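Local coordinates for protein endonuclease 8-like L720 (PDB 4MB7) that is an endonuclease VIII-like protein of a giant virus, a member of the Fpg/Nei family with a beta-rich domain, a helical H2TH domain and a bound zinc ion, at residues V22-P27 against M89-D94; P4-T9 against K49-M54; T107-N112 against C124-A129. All blocks are in the same frame, centred on the assembly; numbering follows the deposited sequence.

Contact 1: residues V22-P27 against M89-D94; sequences VSISGP and MIIQLD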
loop_
_atom_site.group_PDB
_atom_site.type_symbol
_atom_site.label_atom_id
_atom_site.label_comp_id
_atom_site.label_asym_id
_atom_site.label_seq_id
_atom_site.Cartn_x
_atom_site.Cartn_y
_atom_site.Cartn_z
ATOM N N VAL A 22 -5.873 23.829 11.996
ATOM C CA VAL A 22 -5.543 25.144 12.533
ATOM C C VAL A 22 -4.346 25.737 11.798
ATOM O O VAL A 22 -4.341 26.916 11.445
ATOM C CB VAL A 22 -5.252 25.075 14.046
ATOM C CG1 VAL A 22 -4.673 26.390 14.545
ATOM C CG2 VAL A 22 -6.519 24.722 14.807
ATOM N N SER A 23 -3.336 24.908 11.564
ATOM C CA SER A 23 -2.172 25.323 10.795
ATOM C C SER A 23 -1.667 24.165 9.942
ATOM O O SER A 23 -1.867 23.000 10.281
ATOM C CB SER A 23 -1.062 25.841 11.718
ATOM O OG SER A 23 -0.611 24.830 12.599
ATOM N N ILE A 24 -1.019 24.496 8.831
ATOM C CA ILE A 24 -0.520 23.493 7.895
ATOM C C ILE A 24 0.655 24.067 7.105
ATOM O O ILE A 24 0.624 25.228 6.700
ATOM C CB ILE A 24 -1.649 23.000 6.954
ATOM C CG1 ILE A 24 -1.121 21.987 5.935
ATOM C CG2 ILE A 24 -2.322 24.171 6.253
ATOM C CD1 ILE A 24 -2.222 21.274 5.172
ATOM N N SER A 25 1.699 23.265 6.910
ATOM C CA SER A 25 2.905 23.748 6.238
ATOM C C SER A 25 3.784 22.623 5.691
ATOM O O SER A 25 3.473 21.445 5.845
ATOM C CB SER A 25 3.726 24.622 7.188
ATOM O OG SER A 25 4.215 23.860 8.280
ATOM N N GLY A 26 4.895 23.008 5.065
ATOM C CA GLY A 26 5.821 22.060 4.469
ATOM C C GLY A 26 5.871 22.207 2.959
ATOM O O GLY A 26 4.940 22.744 2.361
ATOM N N PRO A 27 6.962 21.735 2.333
ATOM C CA PRO A 27 7.126 21.841 0.877
ATOM C C PRO A 27 6.019 21.140 0.092
ATOM O O PRO A 27 5.577 21.665 -0.928
ATOM C CB PRO A 27 8.482 21.166 0.621
ATOM C CG PRO A 27 8.769 20.364 1.853
ATOM C CD PRO A 27 8.133 21.116 2.978
ATOM N N MET A 89 5.244 17.511 5.139
ATOM C CA MET A 89 4.017 18.234 5.453
ATOM C C MET A 89 3.674 18.132 6.933
ATOM O O MET A 89 3.853 17.083 7.552
ATOM C CB MET A 89 2.850 17.730 4.593
ATOM C CG MET A 89 1.574 18.552 4.727
ATOM S SD MET A 89 0.360 18.215 3.430
ATOM C CE MET A 89 -0.086 16.523 3.791
ATOM N N ILE A 90 3.189 19.235 7.491
ATOM C CA ILE A 90 2.828 19.317 8.899
ATOM C C ILE A 90 1.406 19.832 9.025
ATOM O O ILE A 90 1.091 20.906 8.526
ATOM C CB ILE A 90 3.738 20.307 9.649
ATOM C CG1 ILE A 90 5.206 19.960 9.423
ATOM C CG2 ILE A 90 3.409 20.315 11.133
ATOM C CD1 ILE A 90 5.540 18.565 9.834
ATOM N N ILE A 91 0.545 19.070 9.688
ATOM C CA ILE A 91 -0.819 19.523 9.929
ATOM C C ILE A 91 -1.147 19.519 11.414
ATOM O O ILE A 91 -1.191 18.464 12.045
ATOM C CB ILE A 91 -1.858 18.660 9.190
ATOM C CG1 ILE A 91 -1.588 18.664 7.684
ATOM C CG2 ILE A 91 -3.264 19.171 9.479
ATOM C CD1 ILE A 91 -2.637 17.928 6.869
ATOM N N GLN A 92 -1.369 20.705 11.972
ATOM C CA GLN A 92 -1.814 20.809 13.358
ATOM C C GLN A 92 -3.326 20.988 13.429
ATOM O O GLN A 92 -3.892 21.849 12.755
ATOM C CB GLN A 92 -1.111 21.956 14.086
ATOM C CG GLN A 92 -1.555 22.092 15.539
ATOM C CD GLN A 92 -0.633 22.961 16.366
ATOM O OE1 GLN A 92 0.404 23.422 15.890
ATOM N NE2 GLN A 92 -1.007 23.186 17.620
ATOM N N LEU A 93 -3.974 20.167 14.248
ATOM C CA LEU A 93 -5.425 20.199 14.377
ATOM C C LEU A 93 -5.875 20.997 15.602
ATOM O O LEU A 93 -5.050 21.450 16.396
ATOM C CB LEU A 93 -5.973 18.775 14.436
ATOM C CG LEU A 93 -5.569 17.925 13.228
ATOM C CD1 LEU A 93 -5.985 16.482 13.418
ATOM C CD2 LEU A 93 -6.173 18.498 11.954
ATOM N N ASP A 94 -7.187 21.161 15.750
ATOM C CA ASP A 94 -7.750 21.972 16.830
ATOM C C ASP A 94 -7.585 21.360 18.223
ATOM O O ASP A 94 -7.740 22.052 19.229
ATOM C CB ASP A 94 -9.224 22.295 16.558
ATOM C CG ASP A 94 -10.050 21.058 16.244
ATOM O OD1 ASP A 94 -9.631 19.941 16.615
ATOM O OD2 ASP A 94 -11.124 21.206 15.625
HETATM O O HOH W 1 1.322 22.977 11.105
#
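The side-chain amide and the backbone carbonyl of Gln92 are the flat groups facing Ser23 and Val22. Ser23 OG stands off one side of the amide plane, nearer to OE1 than to NE2, and its tightest touch is to Gln92 CB at 3.3 Å. Val22 N lies in the plane of the Gln92 carbonyl and donates to Gln92 O at 2.9 Å, while Ser23 N gives the same oxygen a weak bond of 3.3 Å. The rest of the ladder is regular: Gln92 N bonds to Ser23 O, and Ser25 and Ile90 exchange two bonds, the shorter being Ile90 N to Ser25 O at 2.8 Å. Ile24 and Ile91 lie flank to flank with their ends in one direction. With Ile24 CG1 anti to the backbone N (chi1 178°), CD1 reaches Ile91 CG1 at 3.7 Å, and beta-branched residues suit this apolar face, which Tyr29, Ile37 and Trp101 extend. The other face, carrying Ser23, Ser25, Ile90 and Gln92, is more polar; a water there bonds to Ser23 OG at 3.1 Å and weakly to Ile90 O. Gly26, at the N-cap of helix 27-32, brings its CA within 4.3 Å of Met89 CA; at its phi of 115° a CB would strike Met89 CA and the preceding carbonyl oxygen, so glycine fits. Beyond the ladder, Asp94 OD1 is hydrogen-bonded to His19 ND1 and OD2 to the backbone N of Arg20. Val22 and Ser23 set against Gln92 make a classic beta bulge on an outer strand of the four-stranded antiparallel sheet, consistent with the N-terminal beta-sandwich of Fpg/Nei proteins.

Contact 2: residues P4-T9 against K49-M54; sequences PRIRIT and KYIYLM. With SO4 (sulfate ion), chain C; SO4 (sulfate ion), chain E; SO4 (sulfate ion), chain D.
Here the N-terminal helix 5-13 packs against strand 50-56 of an antiparallel sheet, its first turn directed inward by Ile6 and Thr9. The short axes lie 9.1 Å apart and run nearly together, at 23°. Ile6 CG2, anti to the backbone N, meets Ile51 CG1 at 3.6 Å as the two side chains pass antiparallel to one another, and Ile6 CD1 comes to 4.0 Å from Lys49 CA. One turn on, Thr9 crosses Ile51 at about a right angle, with its methyl CG2 3.7 Å from Ile51 CD1. Threonine serves both purposes here: chi1 of -59° sends CG2 to the isoleucine and lets OG1 donate to Arg5 O at 2.9 Å. That carbonyl also accepts from Thr9 N, and the two donors arrive from opposite faces of its plane. A helix at the very start of the chain, lying beside the sheet and close to the helical half of the molecule, is a familiar feature of the Fpg/Nei fold; in this model Pro4 rests on helix 205-230. Arg5 and Lys49 turn elsewhere, toward sulfate ions probably taken from the crystallisation liquor. Arg5 presents its edge to one of them: NH1 bonds to O4 and NH2 to O3, each at 3.2 Å, while Ile8 CD1 covers one guanidinium face. Arg229 and Lys12 hold the same anion. Lys49, extended beyond CG, carries NZ to two further sulfates, bonding O3 of one at 2.8 Å and O1 of the other at 3.0 Å; Asn120, Asn182 and Arg263 bind these two anions as well.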
loop_
_atom_site.group_PDB
_atom_site.type_symbol
_atom_site.label_atom_id
_atom_site.label_comp_id
_atom_site.label_asym_id
_atom_site.label_seq_id
_atom_site.Cartn_x
_atom_site.Cartn_y
_atom_site.Cartn_z
ATOM N N PRO A 4 0.627 -5.075 5.553
ATOM C CA PRO A 4 -0.520 -4.311 6.048
ATOM C C PRO A 4 -0.115 -2.995 6.713
ATOM O O PRO A 4 -0.871 -2.485 7.536
ATOM C CB PRO A 4 -1.100 -5.249 7.103
ATOM C CG PRO A 4 0.123 -5.886 7.701
ATOM C CD PRO A 4 1.139 -6.001 6.578
ATOM N N ARG A 5 1.053 -2.461 6.366
ATOM C CA ARG A 5 1.536 -1.219 6.971
ATOM C C ARG A 5 0.644 -0.021 6.633
ATOM O O ARG A 5 0.513 0.908 7.431
ATOM C CB ARG A 5 2.986 -0.946 6.560
ATOM C CG ARG A 5 3.591 0.321 7.155
ATOM C CD ARG A 5 3.476 0.351 8.673
ATOM N NE ARG A 5 3.993 -0.865 9.295
ATOM C CZ ARG A 5 4.188 -1.012 10.602
ATOM N NH1 ARG A 5 3.917 -0.013 11.432
ATOM N NH2 ARG A 5 4.661 -2.155 11.079
ATOM N N ILE A 6 0.032 -0.045 5.454
ATOM C CA ILE A 6 -0.883 1.023 5.060
ATOM C C ILE A 6 -2.121 1.023 5.959
ATOM O O ILE A 6 -2.540 2.073 6.450
ATOM C CB ILE A 6 -1.300 0.915 3.578
ATOM C CG1 ILE A 6 -0.096 1.143 2.663
ATOM C CG2 ILE A 6 -2.381 1.925 3.251
ATOM C CD1 ILE A 6 0.554 -0.125 2.181
ATOM N N ARG A 7 -2.694 -0.158 6.175
ATOM C CA ARG A 7 -3.828 -0.306 7.082
ATOM C C ARG A 7 -3.468 0.138 8.494
ATOM O O ARG A 7 -4.239 0.840 9.153
ATOM C CB ARG A 7 -4.316 -1.757 7.113
ATOM C CG ARG A 7 -5.307 -2.033 8.236
ATOM C CD ARG A 7 -5.853 -3.448 8.174
ATOM N NE ARG A 7 -6.533 -3.819 9.411
ATOM C CZ ARG A 7 -7.527 -4.698 9.485
ATOM N NH1 ARG A 7 -7.972 -5.295 8.388
ATOM N NH2 ARG A 7 -8.082 -4.974 10.657
ATOM N N ILE A 8 -2.290 -0.274 8.948
ATOM C CA ILE A 8 -1.798 0.086 10.276
ATOM C C ILE A 8 -1.692 1.601 10.442
ATOM O O ILE A 8 -2.098 2.154 11.466
ATOM C CB ILE A 8 -0.434 -0.581 10.560
ATOM C CG1 ILE A 8 -0.609 -2.095 10.712
ATOM C CG2 ILE A 8 0.211 0.009 11.806
ATOM C CD1 ILE A 8 0.695 -2.868 10.749
ATOM N N THR A 9 -1.149 2.265 9.427
ATOM C CA THR A 9 -1.032 3.720 9.437
ATOM C C THR A 9 -2.417 4.355 9.480
ATOM O O THR A 9 -2.659 5.289 10.244
ATOM C CB THR A 9 -0.273 4.229 8.198
ATOM O OG1 THR A 9 1.038 3.656 8.173
ATOM C CG2 THR A 9 -0.156 5.753 8.220
ATOM N N LYS A 49 -1.537 0.854 -1.825
ATOM C CA LYS A 49 -0.456 1.669 -1.280
ATOM C C LYS A 49 -0.825 3.150 -1.167
ATOM O O LYS A 49 0.039 3.995 -0.930
ATOM C CB LYS A 49 0.816 1.488 -2.115
ATOM C CG LYS A 49 1.317 0.046 -2.151
ATOM C CD LYS A 49 2.557 -0.099 -3.014
ATOM C CE LYS A 49 2.996 -1.553 -3.096
ATOM N NZ LYS A 49 4.083 -1.751 -4.093
ATOM N N TYR A 50 -2.108 3.457 -1.328
ATOM C CA TYR A 50 -2.588 4.833 -1.224
ATOM C C TYR A 50 -3.419 5.044 0.040
ATOM O O TYR A 50 -4.299 4.244 0.352
ATOM C CB TYR A 50 -3.456 5.193 -2.432
ATOM C CG TYR A 50 -2.734 5.324 -3.759
ATOM C CD1 TYR A 50 -1.566 6.066 -3.874
ATOM C CD2 TYR A 50 -3.238 4.714 -4.902
ATOM C CE1 TYR A 50 -0.917 6.192 -5.096
ATOM C CE2 TYR A 50 -2.600 4.831 -6.120
ATOM C CZ TYR A 50 -1.441 5.569 -6.214
ATOM O OH TYR A 50 -0.809 5.682 -7.435
ATOM N N ILE A 51 -3.142 6.130 0.755
ATOM C CA ILE A 51 -3.996 6.573 1.854
ATOM C C ILE A 51 -4.671 7.884 1.462
ATOM O O ILE A 51 -4.006 8.812 1.005
ATOM C CB ILE A 51 -3.196 6.793 3.153
ATOM C CG1 ILE A 51 -2.598 5.476 3.641
ATOM C CG2 ILE A 51 -4.090 7.397 4.233
ATOM C CD1 ILE A 51 -1.810 5.605 4.931
ATOM N N TYR A 52 -5.987 7.961 1.645
ATOM C CA TYR A 52 -6.747 9.123 1.198
ATOM C C TYR A 52 -7.312 9.931 2.357
ATOM O O TYR A 52 -7.761 9.372 3.359
ATOM C CB TYR A 52 -7.886 8.697 0.268
ATOM C CG TYR A 52 -7.429 8.048 -1.018
ATOM C CD1 TYR A 52 -7.209 8.807 -2.160
ATOM C CD2 TYR A 52 -7.221 6.677 -1.093
ATOM C CE1 TYR A 52 -6.795 8.219 -3.342
ATOM C CE2 TYR A 52 -6.802 6.078 -2.271
ATOM C CZ TYR A 52 -6.591 6.857 -3.392
ATOM O OH TYR A 52 -6.173 6.276 -4.569
ATOM N N LEU A 53 -7.295 11.251 2.198
ATOM C CA LEU A 53 -7.781 12.178 3.212
ATOM C C LEU A 53 -8.759 13.176 2.597
ATOM O O LEU A 53 -8.372 14.017 1.787
ATOM C CB LEU A 53 -6.602 12.920 3.846
ATOM C CG LEU A 53 -6.907 14.104 4.767
ATOM C CD1 LEU A 53 -7.793 13.672 5.918
ATOM C CD2 LEU A 53 -5.618 14.720 5.285
ATOM N N MET A 54 -10.028 13.080 2.983
ATOM C CA MET A 54 -11.050 13.986 2.461
ATOM C C MET A 54 -11.215 15.212 3.352
ATOM O O MET A 54 -11.428 15.092 4.559
ATOM C CB MET A 54 -12.386 13.261 2.304
ATOM C CG MET A 54 -13.513 14.139 1.771
ATOM S SD MET A 54 -15.079 13.252 1.643
ATOM C CE MET A 54 -16.178 14.561 1.111
HETATM S S SO4 C . 5.347 -0.721 15.081
HETATM O O1 SO4 C . 5.053 -1.265 16.421
HETATM O O2 SO4 C . 6.554 0.117 15.179
HETATM O O3 SO4 C . 5.609 -1.850 14.165
HETATM O O4 SO4 C . 4.219 0.102 14.617
HETATM S S SO4 E . 3.656 1.496 -6.515
HETATM O O1 SO4 E . 2.509 2.119 -5.863
HETATM O O2 SO4 E . 4.888 2.082 -5.995
HETATM O O3 SO4 E . 3.647 0.061 -6.245
HETATM O O4 SO4 E . 3.582 1.720 -7.956
HETATM S S SO4 D . 7.541 -2.167 -2.695
HETATM O O1 SO4 D . 6.287 -1.695 -2.115
HETATM O O2 SO4 D . 8.395 -1.023 -3.004
HETATM O O3 SO4 D . 8.221 -3.035 -1.737
HETATM O O4 SO4 D . 7.264 -2.908 -3.921
#

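Contact 3: residues T107-N112 against C124-A129; sequences TLLDPN and CTTRQA
Arg127 lays its side chain along the carbonyl of Pro111. The aliphatic part is extended from CG to NE, so CB, CG and CD all pass the oxygen, CG within 3.2 Å of Pro111 O. The chain then turns sharply at chi4 (88°), bringing NH1 back to donate to Pro111 O at 2.8 Å. The bond is bent, 134° at the hydrogen, and NH1 sits above the carbonyl plane rather than on a lone pair. Arginine suits the place because its long apolar stem can lie along the Pro111 carbonyl and still bring a donor nitrogen back to it. Thr126 points its two branches apart: CG2, anti to the backbone N, meets Leu109 CD2 at 3.7 Å and Asp110 O at 3.4 Å, whereas OG1 bonds to Ala115 O. Asp110 shapes the loop through an Asx turn, its OD1 accepting from Asn112 N at 3.1 Å. Thr125 OG1 takes the N-H of Gln128, an N-cap bond at the first turn of the helix. The first turn of helix 126-136 packs on the end of strand 104-109, an outer strand of its sheet, with Ile117 of strand 116-118 and Ile130 of the same helix closing round Leu109.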
loop_
_atom_site.group_PDB
_atom_site.type_symbol
_atom_site.label_atom_id
_atom_site.label_comp_id
_atom_site.label_asym_id
_atom_site.label_seq_id
_atom_site.Cartn_x
_atom_site.Cartn_y
_atom_site.Cartn_z
ATOM N N THR A 107 -0.223 14.205 -3.000
ATOM C CA THR A 107 -0.891 14.778 -4.159
ATOM C C THR A 107 -2.277 15.310 -3.809
ATOM O O THR A 107 -3.050 14.649 -3.115
ATOM C CB THR A 107 -1.035 13.726 -5.280
ATOM O OG1 THR A 107 0.259 13.211 -5.622
ATOM C CG2 THR A 107 -1.679 14.333 -6.518
ATOM N N LEU A 108 -2.585 16.507 -4.296
ATOM C CA LEU A 108 -3.928 17.054 -4.174
ATOM C C LEU A 108 -4.818 16.476 -5.266
ATOM O O LEU A 108 -4.485 16.540 -6.450
ATOM C CB LEU A 108 -3.904 18.576 -4.295
ATOM C CG LEU A 108 -5.267 19.256 -4.148
ATOM C CD1 LEU A 108 -5.697 19.263 -2.689
ATOM C CD2 LEU A 108 -5.248 20.665 -4.723
ATOM N N LEU A 109 -5.947 15.904 -4.869
ATOM C CA LEU A 109 -6.917 15.401 -5.831
ATOM C C LEU A 109 -8.220 16.183 -5.728
ATOM O O LEU A 109 -8.882 16.183 -4.691
ATOM C CB LEU A 109 -7.174 13.907 -5.624
ATOM C CG LEU A 109 -5.984 12.968 -5.826
ATOM C CD1 LEU A 109 -6.416 11.519 -5.658
ATOM C CD2 LEU A 109 -5.340 13.184 -7.186
ATOM N N ASP A 110 -8.571 16.862 -6.812
ATOM C CA ASP A 110 -9.827 17.588 -6.901
ATOM C C ASP A 110 -10.861 16.669 -7.546
ATOM O O ASP A 110 -10.741 16.324 -8.718
ATOM C CB ASP A 110 -9.621 18.867 -7.723
ATOM C CG ASP A 110 -10.917 19.619 -8.000
ATOM O OD1 ASP A 110 -11.960 19.305 -7.390
ATOM O OD2 ASP A 110 -10.880 20.547 -8.834
ATOM N N PRO A 111 -11.881 16.266 -6.771
ATOM C CA PRO A 111 -12.906 15.322 -7.233
ATOM C C PRO A 111 -13.707 15.818 -8.437
ATOM O O PRO A 111 -14.353 15.015 -9.105
ATOM C CB PRO A 111 -13.821 15.171 -6.011
ATOM C CG PRO A 111 -13.566 16.388 -5.185
ATOM C CD PRO A 111 -12.118 16.703 -5.386
ATOM N N ASN A 112 -13.663 17.119 -8.705
ATOM C CA ASN A 112 -14.351 17.687 -9.860
ATOM C C ASN A 112 -13.421 17.912 -11.046
ATOM O O ASN A 112 -13.820 18.489 -12.057
ATOM C CB ASN A 112 -15.017 19.011 -9.485
ATOM C CG ASN A 112 -16.259 18.822 -8.639
ATOM O OD1 ASN A 112 -16.594 17.705 -8.248
ATOM N ND2 ASN A 112 -16.948 19.921 -8.350
ATOM N N CYS A 124 -6.024 8.029 -15.960
ATOM C CA CYS A 124 -7.436 8.382 -15.898
ATOM C C CYS A 124 -7.609 9.802 -15.375
ATOM O O CYS A 124 -6.637 10.447 -14.978
ATOM C CB CYS A 124 -8.180 7.402 -14.987
ATOM S SG CYS A 124 -7.553 7.361 -13.284
ATOM N N THR A 125 -8.846 10.293 -15.373
ATOM C CA THR A 125 -9.114 11.619 -14.827
ATOM C C THR A 125 -8.933 11.612 -13.316
ATOM O O THR A 125 -8.996 10.561 -12.678
ATOM C CB THR A 125 -10.541 12.113 -15.150
ATOM O OG1 THR A 125 -11.503 11.270 -14.506
ATOM C CG2 THR A 125 -10.784 12.115 -16.652
ATOM N N THR A 126 -8.708 12.793 -12.753
ATOM C CA THR A 126 -8.568 12.945 -11.313
ATOM C C THR A 126 -9.823 12.456 -10.603
ATOM O O THR A 126 -9.746 11.796 -9.567
ATOM C CB THR A 126 -8.306 14.415 -10.938
ATOM O OG1 THR A 126 -7.207 14.912 -11.711
ATOM C CG2 THR A 126 -7.984 14.541 -9.457
ATOM N N ARG A 127 -10.979 12.775 -11.178
ATOM C CA ARG A 127 -12.261 12.339 -10.634
ATOM C C ARG A 127 -12.377 10.817 -10.612
ATOM O O ARG A 127 -12.802 10.232 -9.616
ATOM C CB ARG A 127 -13.416 12.940 -11.442
ATOM C CG ARG A 127 -14.796 12.489 -10.990
ATOM C CD ARG A 127 -15.893 13.245 -11.725
ATOM N NE ARG A 127 -17.213 12.976 -11.162
ATOM C CZ ARG A 127 -17.755 13.665 -10.163
ATOM N NH1 ARG A 127 -17.091 14.671 -9.609
ATOM N NH2 ARG A 127 -18.963 13.349 -9.716
ATOM N N GLN A 128 -11.995 10.182 -11.716
ATOM C CA GLN A 128 -12.063 8.727 -11.830
ATOM C C GLN A 128 -11.113 8.031 -10.856
ATOM O O GLN A 128 -11.415 6.949 -10.345
ATOM C CB GLN A 128 -11.761 8.289 -13.264
ATOM C CG GLN A 128 -11.963 6.801 -13.509
ATOM C CD GLN A 128 -13.416 6.388 -13.391
ATOM O OE1 GLN A 128 -14.312 7.093 -13.854
ATOM N NE2 GLN A 128 -13.659 5.244 -12.761
ATOM N N ALA A 129 -9.965 8.653 -10.606
ATOM C CA ALA A 129 -8.983 8.114 -9.666
ATOM C C ALA A 129 -9.573 7.953 -8.266
ATOM O O ALA A 129 -9.332 6.949 -7.591
ATOM C CB ALA A 129 -7.746 8.999 -9.626
#

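Overall arrangement
Contacts 2 and 3 meet on one antiparallel sheet, of which strands 50-56 and 104-109 are members; their centres are about 17 Å apart, and Tyr52 CE1 packs on Leu109 CD1 at 4.0 Å. Contact 1 belongs to the other four-stranded sheet; its centre lies about 19 Å from that of contact 2 and about 22 Å from that of contact 3. Along the chain, contacts 1 and 2 interleave: helix 5-13 leads into strand 21-25, and strand 50-56 comes before strand 89-93. Contact 3 opens after both have closed. The chain thus alternates between contacts 1 and 2, so that segments distant in sequence build neighbouring parts of the fold.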